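Side-chain contacts in chemotactic transducer PctC (Pseudomonas aeruginosa, PDB 5LTV), which senses amino acids and related compounds such as gamma-aminobutyrate through a Cache-type ligand-binding domain, probably to steer chemotaxis: residues Q50-L53 and E54-H58; G42-T45 and A46-I49; A79-L82 and E83-V86; Q72-E75 and A76-A79. All coordinates share one frame; numbering follows the deposited sequence.

Interaction 1 (Q50-L53 and E54-H58). With SO4 (sulfate ion), chain J.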
loop_
_atom_site.group_PDB
_atom_site.type_symbol
_atom_site.label_atom_id
_atom_site.label_comp_id
_atom_site.label_asym_id
_atom_site.label_seq_id
_atom_site.Cartn_x
_atom_site.Cartn_y
_atom_site.Cartn_z
ATOM N N GLN A 50 -9.278 -5.102 -3.908
ATOM C CA GLN A 50 -9.942 -3.910 -3.345
ATOM C C GLN A 50 -10.428 -4.159 -1.923
ATOM O O GLN A 50 -10.152 -3.366 -1.003
ATOM C CB GLN A 50 -11.121 -3.488 -4.206
ATOM C CG GLN A 50 -12.091 -2.524 -3.486
ATOM C CD GLN A 50 -13.328 -2.185 -4.339
ATOM O OE1 GLN A 50 -13.528 -2.752 -5.419
ATOM N NE2 GLN A 50 -14.139 -1.244 -3.869
ATOM N N SER A 51 -11.175 -5.251 -1.726
ATOM C CA SER A 51 -11.659 -5.577 -0.384
ATOM C C SER A 51 -10.506 -5.763 0.590
ATOM O O SER A 51 -10.557 -5.287 1.733
ATOM C CB SER A 51 -12.516 -6.847 -0.407
ATOM O OG SER A 51 -13.792 -6.579 -0.887
ATOM N N TRP A 52 -9.457 -6.464 0.160
ATOM C CA TRP A 52 -8.335 -6.707 1.054
ATOM C C TRP A 52 -7.675 -5.402 1.475
ATOM O O TRP A 52 -7.482 -5.163 2.670
ATOM C CB TRP A 52 -7.329 -7.628 0.383
ATOM C CG TRP A 52 -6.328 -8.261 1.332
ATOM C CD1 TRP A 52 -6.399 -9.501 1.867
ATOM C CD2 TRP A 52 -5.093 -7.694 1.786
ATOM N NE1 TRP A 52 -5.297 -9.749 2.652
ATOM C CE2 TRP A 52 -4.473 -8.655 2.620
ATOM C CE3 TRP A 52 -4.450 -6.463 1.582
ATOM C CZ2 TRP A 52 -3.243 -8.424 3.258
ATOM C CZ3 TRP A 52 -3.241 -6.233 2.223
ATOM C CH2 TRP A 52 -2.631 -7.222 3.041
ATOM N N LEU A 53 -7.301 -4.554 0.506
ATOM C CA LEU A 53 -6.711 -3.234 0.809
ATOM C C LEU A 53 -7.661 -2.357 1.637
ATOM O O LEU A 53 -7.223 -1.662 2.568
ATOM C CB LEU A 53 -6.342 -2.525 -0.507
ATOM C CG LEU A 53 -5.193 -3.159 -1.344
ATOM C CD1 LEU A 53 -5.057 -2.588 -2.758
ATOM C CD2 LEU A 53 -3.906 -2.956 -0.556
ATOM N N GLU A 54 -8.966 -2.385 1.325
ATOM C CA GLU A 54 -9.907 -1.541 2.066
ATOM C C GLU A 54 -9.954 -1.919 3.543
ATOM O O GLU A 54 -10.026 -1.037 4.410
ATOM C CB GLU A 54 -11.306 -1.605 1.439
ATOM C CG GLU A 54 -11.412 -0.699 0.171
ATOM C CD GLU A 54 -12.780 -0.704 -0.547
ATOM O OE1 GLU A 54 -13.565 -1.663 -0.415
ATOM O OE2 GLU A 54 -13.044 0.265 -1.283
ATOM N N GLY A 55 -9.892 -3.227 3.849
ATOM C CA GLY A 55 -9.841 -3.660 5.237
ATOM C C GLY A 55 -8.609 -3.119 5.943
ATOM O O GLY A 55 -8.692 -2.613 7.071
ATOM N N ARG A 56 -7.455 -3.179 5.268
ATOM C CA ARG A 56 -6.256 -2.587 5.853
ATOM C C ARG A 56 -6.411 -1.072 6.026
ATOM O O ARG A 56 -6.041 -0.513 7.066
ATOM C CB ARG A 56 -5.039 -2.953 4.988
ATOM C CG ARG A 56 -4.252 -4.115 5.581
ATOM C CD ARG A 56 -5.149 -5.384 5.724
ATOM N NE ARG A 56 -4.369 -6.535 6.149
ATOM C CZ ARG A 56 -4.768 -7.795 6.059
ATOM N NH1 ARG A 56 -5.945 -8.108 5.523
ATOM N NH2 ARG A 56 -3.944 -8.750 6.469
ATOM N N MET A 57 -6.989 -0.395 5.037
ATOM C CA MET A 57 -7.257 1.035 5.178
ATOM C C MET A 57 -8.080 1.327 6.431
ATOM O O MET A 57 -7.759 2.241 7.201
ATOM C CB MET A 57 -7.978 1.557 3.925
ATOM C CG MET A 57 -7.065 1.558 2.699
ATOM S SD MET A 57 -7.764 2.117 1.119
ATOM C CE MET A 57 -9.509 2.138 1.457
ATOM N N HIS A 58 -9.158 0.567 6.637
ATOM C CA HIS A 58 -10.033 0.808 7.768
ATOM C C HIS A 58 -9.268 0.694 9.075
ATOM O O HIS A 58 -9.488 1.481 10.006
ATOM C CB HIS A 58 -11.206 -0.182 7.738
ATOM C CG HIS A 58 -12.073 -0.045 6.523
ATOM N ND1 HIS A 58 -12.901 -1.054 6.077
ATOM C CD2 HIS A 58 -12.244 0.994 5.662
ATOM C CE1 HIS A 58 -13.534 -0.647 4.988
ATOM N NE2 HIS A 58 -13.145 0.587 4.712
HETATM S S SO4 J . -5.122 -11.998 5.755
HETATM O O1 SO4 J . -4.482 -12.101 4.423
HETATM O O2 SO4 J . -5.792 -13.250 6.117
HETATM O O3 SO4 J . -6.153 -10.951 5.732
HETATM O O4 SO4 J . -4.138 -11.704 6.796
HETATM O O HOH W 1 -8.313 -6.737 4.648
#
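W52 and R56, one helical turn apart, share a sulfate ion that probably came from the crystallisation liquor. The indole NE1 of W52 donates to sulfate O1 over 3.1 Å, in the plane of the ring, while R56 NH1 reaches sulfate O3 at 2.9 Å and R56 NH2 reaches O4 at 3.0 Å, with a weaker bond from NH2 to O3. A water ties the same side chain back to the helix: it donates to the carbonyl O of W52 and accepts from NH1 of R56. R56 NE in turn donates to the backbone O of N90.

Held at its rim in this way, the guanidinium lies flat on one face of the indole, planes 20° apart, with R56 CZ 3.3 Å from W52 CZ2. It is an off-centre cation-pi stack, and CD adds a CH-pi contact over the six-membered ring. Because W52 CG is anti to the backbone N (chi1 -164°), the ring leans along the helix toward R56, whose chain bends at chi2 to lie over it.

This i to i+4 pair lies on helix 34-68, the long N-terminal helix that runs along both sheet-bearing modules of this double Cache domain. Q50 and E54 form a second such pair: their extended chains run alongside each other, and Q50 NE2 donates to E54 OE2 over 3.2 Å, from above the carboxylate plane. Apolar L53 and M57 suit the buried side, where both touch M151 of strand 147-157; W52 also rests on T173, L174 and I177 of helix 171-178.

Interaction 2 (G42-T45 and A46-I49)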
loop_
_atom_site.group_PDB
_atom_site.type_symbol
_atom_site.label_atom_id
_atom_site.label_comp_id
_atom_site.label_asym_id
_atom_site.label_seq_id
_atom_site.Cartn_x
_atom_site.Cartn_y
_atom_site.Cartn_z
ATOM N N GLY A 42 -10.686 -10.510 -14.384
ATOM C CA GLY A 42 -10.092 -9.246 -13.987
ATOM C C GLY A 42 -10.967 -8.473 -13.022
ATOM O O GLY A 42 -10.472 -7.871 -12.070
ATOM N N THR A 43 -12.280 -8.491 -13.254
ATOM C CA THR A 43 -13.210 -7.817 -12.363
ATOM C C THR A 43 -13.177 -8.435 -10.972
ATOM O O THR A 43 -13.021 -7.727 -9.970
ATOM C CB THR A 43 -14.615 -7.891 -12.956
ATOM O OG1 THR A 43 -14.668 -7.066 -14.122
ATOM C CG2 THR A 43 -15.647 -7.411 -11.974
ATOM N N LEU A 44 -13.309 -9.757 -10.896
ATOM C CA LEU A 44 -13.273 -10.428 -9.607
ATOM C C LEU A 44 -11.903 -10.310 -8.951
ATOM O O LEU A 44 -11.812 -10.336 -7.721
ATOM C CB LEU A 44 -13.650 -11.898 -9.779
ATOM C CG LEU A 44 -15.106 -12.139 -10.192
ATOM C CD1 LEU A 44 -15.398 -13.637 -10.368
ATOM C CD2 LEU A 44 -16.085 -11.484 -9.218
ATOM N N THR A 45 -10.825 -10.228 -9.747
ATOM C CA THR A 45 -9.486 -10.106 -9.164
ATOM C C THR A 45 -9.305 -8.731 -8.549
ATOM O O THR A 45 -8.764 -8.604 -7.446
ATOM C CB THR A 45 -8.411 -10.374 -10.216
ATOM O OG1 THR A 45 -8.585 -11.693 -10.723
ATOM C CG2 THR A 45 -7.039 -10.299 -9.619
ATOM N N ALA A 46 -9.835 -7.703 -9.223
ATOM C CA ALA A 46 -9.755 -6.341 -8.725
ATOM C C ALA A 46 -10.616 -6.157 -7.486
ATOM O O ALA A 46 -10.193 -5.519 -6.516
ATOM C CB ALA A 46 -10.182 -5.358 -9.810
ATOM N N SER A 47 -11.824 -6.695 -7.495
ATOM C CA SER A 47 -12.654 -6.474 -6.326
ATOM C C SER A 47 -12.116 -7.250 -5.124
ATOM O O SER A 47 -12.359 -6.846 -3.982
ATOM C CB SER A 47 -14.117 -6.817 -6.642
ATOM O OG SER A 47 -14.238 -8.173 -7.043
ATOM N N ASN A 48 -11.334 -8.310 -5.356
ATOM C CA ASN A 48 -10.702 -9.014 -4.245
ATOM C C ASN A 48 -9.579 -8.178 -3.626
ATOM O O ASN A 48 -9.570 -7.919 -2.417
ATOM C CB ASN A 48 -10.158 -10.363 -4.701
ATOM C CG ASN A 48 -9.778 -11.255 -3.523
ATOM O OD1 ASN A 48 -10.514 -11.349 -2.547
ATOM N ND2 ASN A 48 -8.632 -11.868 -3.593
ATOM N N ILE A 49 -8.623 -7.740 -4.435
ATOM C CA ILE A 49 -7.574 -6.894 -3.888
ATOM C C ILE A 49 -8.165 -5.599 -3.334
ATOM O O ILE A 49 -7.671 -5.070 -2.332
ATOM C CB ILE A 49 -6.467 -6.683 -4.955
ATOM C CG1 ILE A 49 -5.165 -6.297 -4.292
ATOM C CG2 ILE A 49 -6.816 -5.647 -5.939
ATOM C CD1 ILE A 49 -4.562 -7.452 -3.538
#
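S47 meets T43 through both backbone and side chain, the main polar feature of this helical turn. Its amide N donates to the carbonyl O of T43 at 2.9 Å, and its hydroxyl OG donates to the same oxygen at 3.2 Å. The hydroxyl can do this because OG sits between the backbone N and the carbonyl carbon (chi1 59°), folded back over the preceding turn; a short serine side chain suits such a return to the backbone.

The other backbone bonds run from A46 N to G42 O, from N48 N to L44 O and from I49 N to T45 O. That of N48 is the bent one, 3.2 Å long with an N-H...O angle of 140°. With the S47 amide bond these make up the i to i+4 ladder in the N-terminal half of helix 34-68, the long helix that spans the double Cache domain; a weak bond from N48 N to T45 O is an added i to i+3 branch. The two threonines return their hydroxyls to carbonyls one turn back, T43 OG1 to that of G39 and T45 OG1 to that of I41.

The small methyl CB of A46 fits closely against the turn before it, 3.4 Å from G42 O. In the apolar packing, A46 joins T45 against V253 of strand 251-256. I49 sends its longer branch, CG1, anti to the backbone N and packs on I177 and L178 of helix 171-178.

Interaction 3 (A79-L82 and E83-V86)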
loop_
_atom_site.group_PDB
_atom_site.type_symbol
_atom_site.label_atom_id
_atom_site.label_comp_id
_atom_site.label_asym_id
_atom_site.label_seq_id
_atom_site.Cartn_x
_atom_site.Cartn_y
_atom_site.Cartn_z
ATOM N N ALA A 79 2.353 3.800 22.777
ATOM C CA ALA A 79 2.916 2.470 22.574
ATOM C C ALA A 79 1.906 1.399 22.947
ATOM O O ALA A 79 1.770 0.396 22.242
ATOM C CB ALA A 79 4.199 2.310 23.379
ATOM N N ARG A 80 1.149 1.634 24.021
ATOM C CA ARG A 80 0.135 0.684 24.472
ATOM C C ARG A 80 -0.919 0.488 23.400
ATOM O O ARG A 80 -1.257 -0.646 23.060
ATOM C CB ARG A 80 -0.495 1.165 25.790
ATOM C CG ARG A 80 -1.218 0.094 26.610
ATOM C CD ARG A 80 -1.634 0.578 28.012
ATOM N NE ARG A 80 -2.666 1.603 27.917
ATOM C CZ ARG A 80 -3.884 1.500 28.440
ATOM N NH1 ARG A 80 -4.222 0.418 29.135
ATOM N NH2 ARG A 80 -4.763 2.486 28.273
ATOM N N GLN A 81 -1.437 1.589 22.839
ATOM C CA GLN A 81 -2.378 1.501 21.716
ATOM C C GLN A 81 -1.784 0.728 20.517
ATOM O O GLN A 81 -2.465 -0.107 19.914
ATOM C CB GLN A 81 -2.800 2.920 21.316
ATOM C CG GLN A 81 -4.278 3.133 21.113
ATOM C CD GLN A 81 -5.122 2.915 22.369
ATOM O OE1 GLN A 81 -4.678 3.141 23.505
ATOM N NE2 GLN A 81 -6.367 2.456 22.163
ATOM N N LEU A 82 -0.498 0.947 20.192
ATOM C CA LEU A 82 0.122 0.281 19.043
ATOM C C LEU A 82 0.403 -1.193 19.301
ATOM O O LEU A 82 0.518 -1.970 18.342
ATOM C CB LEU A 82 1.423 0.999 18.628
ATOM C CG LEU A 82 1.162 2.397 18.025
ATOM C CD1 LEU A 82 2.428 3.211 17.737
ATOM C CD2 LEU A 82 0.410 2.244 16.765
ATOM N N GLU A 83 0.452 -1.607 20.561
ATOM C CA GLU A 83 0.788 -2.987 20.876
ATOM C C GLU A 83 -0.384 -3.955 20.732
ATOM O O GLU A 83 -0.196 -5.153 20.975
ATOM C CB GLU A 83 1.380 -3.054 22.294
ATOM C CG GLU A 83 2.787 -2.556 22.209
ATOM C CD GLU A 83 3.563 -2.658 23.482
ATOM O OE1 GLU A 83 2.985 -3.094 24.489
ATOM O OE2 GLU A 83 4.766 -2.300 23.466
ATOM N N GLN A 84 -1.565 -3.487 20.328
ATOM C CA GLN A 84 -2.698 -4.397 20.142
ATOM C C GLN A 84 -2.393 -5.496 19.116
ATOM O O GLN A 84 -1.865 -5.205 18.023
ATOM C CB GLN A 84 -3.940 -3.611 19.723
ATOM C CG GLN A 84 -4.496 -2.765 20.826
ATOM C CD GLN A 84 -5.575 -1.857 20.321
ATOM O OE1 GLN A 84 -5.340 -0.642 20.089
ATOM N NE2 GLN A 84 -6.775 -2.431 20.128
ATOM N N PRO A 85 -2.704 -6.759 19.415
ATOM C CA PRO A 85 -2.312 -7.842 18.504
ATOM C C PRO A 85 -2.987 -7.771 17.136
ATOM O O PRO A 85 -2.449 -8.320 16.162
ATOM C CB PRO A 85 -2.714 -9.126 19.260
ATOM C CG PRO A 85 -2.798 -8.717 20.723
ATOM C CD PRO A 85 -3.093 -7.228 20.762
ATOM N N VAL A 86 -4.139 -7.102 17.014
ATOM C CA VAL A 86 -4.781 -7.016 15.699
ATOM C C VAL A 86 -3.856 -6.332 14.690
ATOM O O VAL A 86 -3.871 -6.671 13.506
ATOM C CB VAL A 86 -6.161 -6.302 15.810
ATOM C CG1 VAL A 86 -6.008 -4.834 16.278
ATOM C CG2 VAL A 86 -6.931 -6.381 14.498
HETATM O O HOH W 2 0.604 -4.611 17.574
#
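E83 follows the last turn of helix 75-82, and its amide N donates to R80 O at 3.2 Å, from well above the carbonyl plane, and only weakly to A79 O, before the chain extends at Q84. The aliphatic part of E83 folds over that turn: CG, anti to the carbonyl carbon (chi1 -77°), comes within 3.1 Å of A79 O. Its charged end serves another part of the fold, since E83 OE2 forms a salt bridge with R107 NE on the edge strand 104-107.

Q81 and Q84 run side by side in the same direction, with Q84 CG 3.5 Å from Q81 O. The amide of Q81 has its own partner, as NE2 donates to Q66 OE1 on helix 34-68. L82 supplies the apolar side and packs on T105 and R107. Beyond the turn a water donates to L82 O at 2.8 Å and also to Q84 O, bridging two oxygens where the regular helical bonding has lapsed. P85, which lacks an amide hydrogen, fits the start of the next helix, 85-90; this is a helix C-terminus closed by an i to i+3 bond and leading through an extended Q84 into a second short helix.

Interaction 4 (Q72-E75 and A76-A79)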
loop_
_atom_site.group_PDB
_atom_site.type_symbol
_atom_site.label_atom_id
_atom_site.label_comp_id
_atom_site.label_asym_id
_atom_site.label_seq_id
_atom_site.Cartn_x
_atom_site.Cartn_y
_atom_site.Cartn_z
ATOM N N GLN A 72 -4.413 11.635 27.087
ATOM C CA GLN A 72 -3.026 11.985 27.371
ATOM C C GLN A 72 -2.169 11.255 26.347
ATOM O O GLN A 72 -1.802 10.082 26.541
ATOM C CB GLN A 72 -2.645 11.612 28.810
ATOM C CG GLN A 72 -1.245 12.045 29.235
ATOM C CD GLN A 72 -1.044 13.577 29.230
ATOM O OE1 GLN A 72 -1.759 14.335 29.908
ATOM N NE2 GLN A 72 -0.066 14.028 28.445
ATOM N N PRO A 73 -1.851 11.857 25.339
ATOM C CA PRO A 73 -1.064 11.174 24.297
ATOM C C PRO A 73 0.441 11.284 24.517
ATOM O O PRO A 73 1.150 11.888 23.725
ATOM C CB PRO A 73 -1.510 11.908 23.031
ATOM C CG PRO A 73 -1.707 13.337 23.496
ATOM C CD PRO A 73 -2.155 13.250 24.968
ATOM N N ASP A 74 0.927 10.699 25.614
ATOM C CA ASP A 74 2.344 10.550 25.894
ATOM C C ASP A 74 2.853 9.242 25.283
ATOM O O ASP A 74 2.078 8.473 24.712
ATOM C CB ASP A 74 2.585 10.621 27.402
ATOM C CG ASP A 74 1.911 9.488 28.179
ATOM O OD1 ASP A 74 1.227 8.634 27.582
ATOM O OD2 ASP A 74 2.030 9.467 29.419
ATOM N N GLU A 75 4.162 8.964 25.445
ATOM C CA GLU A 75 4.804 7.851 24.751
ATOM C C GLU A 75 4.258 6.506 25.195
ATOM O O GLU A 75 4.114 5.575 24.386
ATOM C CB GLU A 75 6.318 7.877 24.991
ATOM C CG GLU A 75 7.064 8.942 24.236
ATOM C CD GLU A 75 6.581 9.071 22.807
ATOM O OE1 GLU A 75 6.539 8.045 22.083
ATOM O OE2 GLU A 75 6.219 10.202 22.425
ATOM N N ALA A 76 4.034 6.357 26.490
ATOM C CA ALA A 76 3.608 5.072 27.019
ATOM C C ALA A 76 2.192 4.737 26.558
ATOM O O ALA A 76 1.901 3.586 26.222
ATOM C CB ALA A 76 3.717 5.096 28.544
ATOM N N ASN A 77 1.313 5.740 26.491
ATOM C CA ASN A 77 -0.049 5.510 26.020
ATOM C C ASN A 77 -0.103 5.209 24.520
ATOM O O ASN A 77 -0.922 4.384 24.081
ATOM C CB ASN A 77 -0.927 6.706 26.344
ATOM C CG ASN A 77 -1.197 6.821 27.808
ATOM O OD1 ASN A 77 -1.016 5.852 28.547
ATOM N ND2 ASN A 77 -1.654 8.000 28.252
ATOM N N ILE A 78 0.729 5.895 23.725
ATOM C CA ILE A 78 0.800 5.625 22.296
ATOM C C ILE A 78 1.297 4.199 22.056
ATOM O O ILE A 78 0.744 3.457 21.233
ATOM C CB ILE A 78 1.708 6.664 21.600
ATOM C CG1 ILE A 78 0.986 7.990 21.413
ATOM C CG2 ILE A 78 2.184 6.182 20.222
ATOM C CD1 ILE A 78 1.959 9.171 21.278
ATOM N N ALA A 79 2.353 3.800 22.777
ATOM C CA ALA A 79 2.916 2.470 22.574
ATOM C C ALA A 79 1.906 1.399 22.947
ATOM O O ALA A 79 1.770 0.396 22.242
ATOM C CB ALA A 79 4.199 2.310 23.379
#
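N77 is gripped by Q72 and D74, which come before it in the chain. Its amide ND2 donates to the backbone O of Q72 over a short 2.7 Å and nearly straight line (N-H...O angle 173°); the hydrogen bond lies in the plane of both the carbonyl and the side-chain amide. Meanwhile its backbone N donates to D74 OD1 at 3.1 Å, meeting that oxygen from above the carboxylate plane. D74 is therefore the N-cap of helix 75-82: its chi1 of 63° swings CG between the backbone N and the carbonyl carbon, which turns the carboxylate back over the first turn.

Around these bonds the helix takes up its regular ladder, with I78 N bonded to D74 O at 3.1 Å and A79 N to E75 O at 3.0 Å. I78 turns the apolar side inward, its side chain packing on L70 and on L96 of strand 93-98. E75 heads the helix next to the cap, and its side chain reaches T103 and T105.

Q72 O is probably held in place for N77 by the turn just before the helix, where P73 is the centre of an inverse gamma turn and D74 N makes a weak bond back to the same oxygen. Proline's restricted phi suits this tight reversal. Aspartate suits the cap because its short carboxylate can accept from an amide that the first turn leaves without a helical partner, and its negative charge should be stabilised by the positive end of the helix dipole.

Overall arrangement
All four contacts are local, so none closes a long loop; along the chain they come in the order 2, 1, 4, 3. Interaction 2 (42-49) leads straight into interaction 1 (50-58) on helix 34-68, their centres about 13 Å apart, and together they carry that helix from strand 251-256 past helix 171-178 to strand 147-157. After the helix ends, interaction 4 (72-79) starts helix 75-82 and interaction 3 (79-86) finishes it, sharing A79. This later pair lies against strands 93-98 and 104-107 of the sheet nearer the ligand. None crosses another; interactions 2 and 4 stand on opposite sides of the chain's centre.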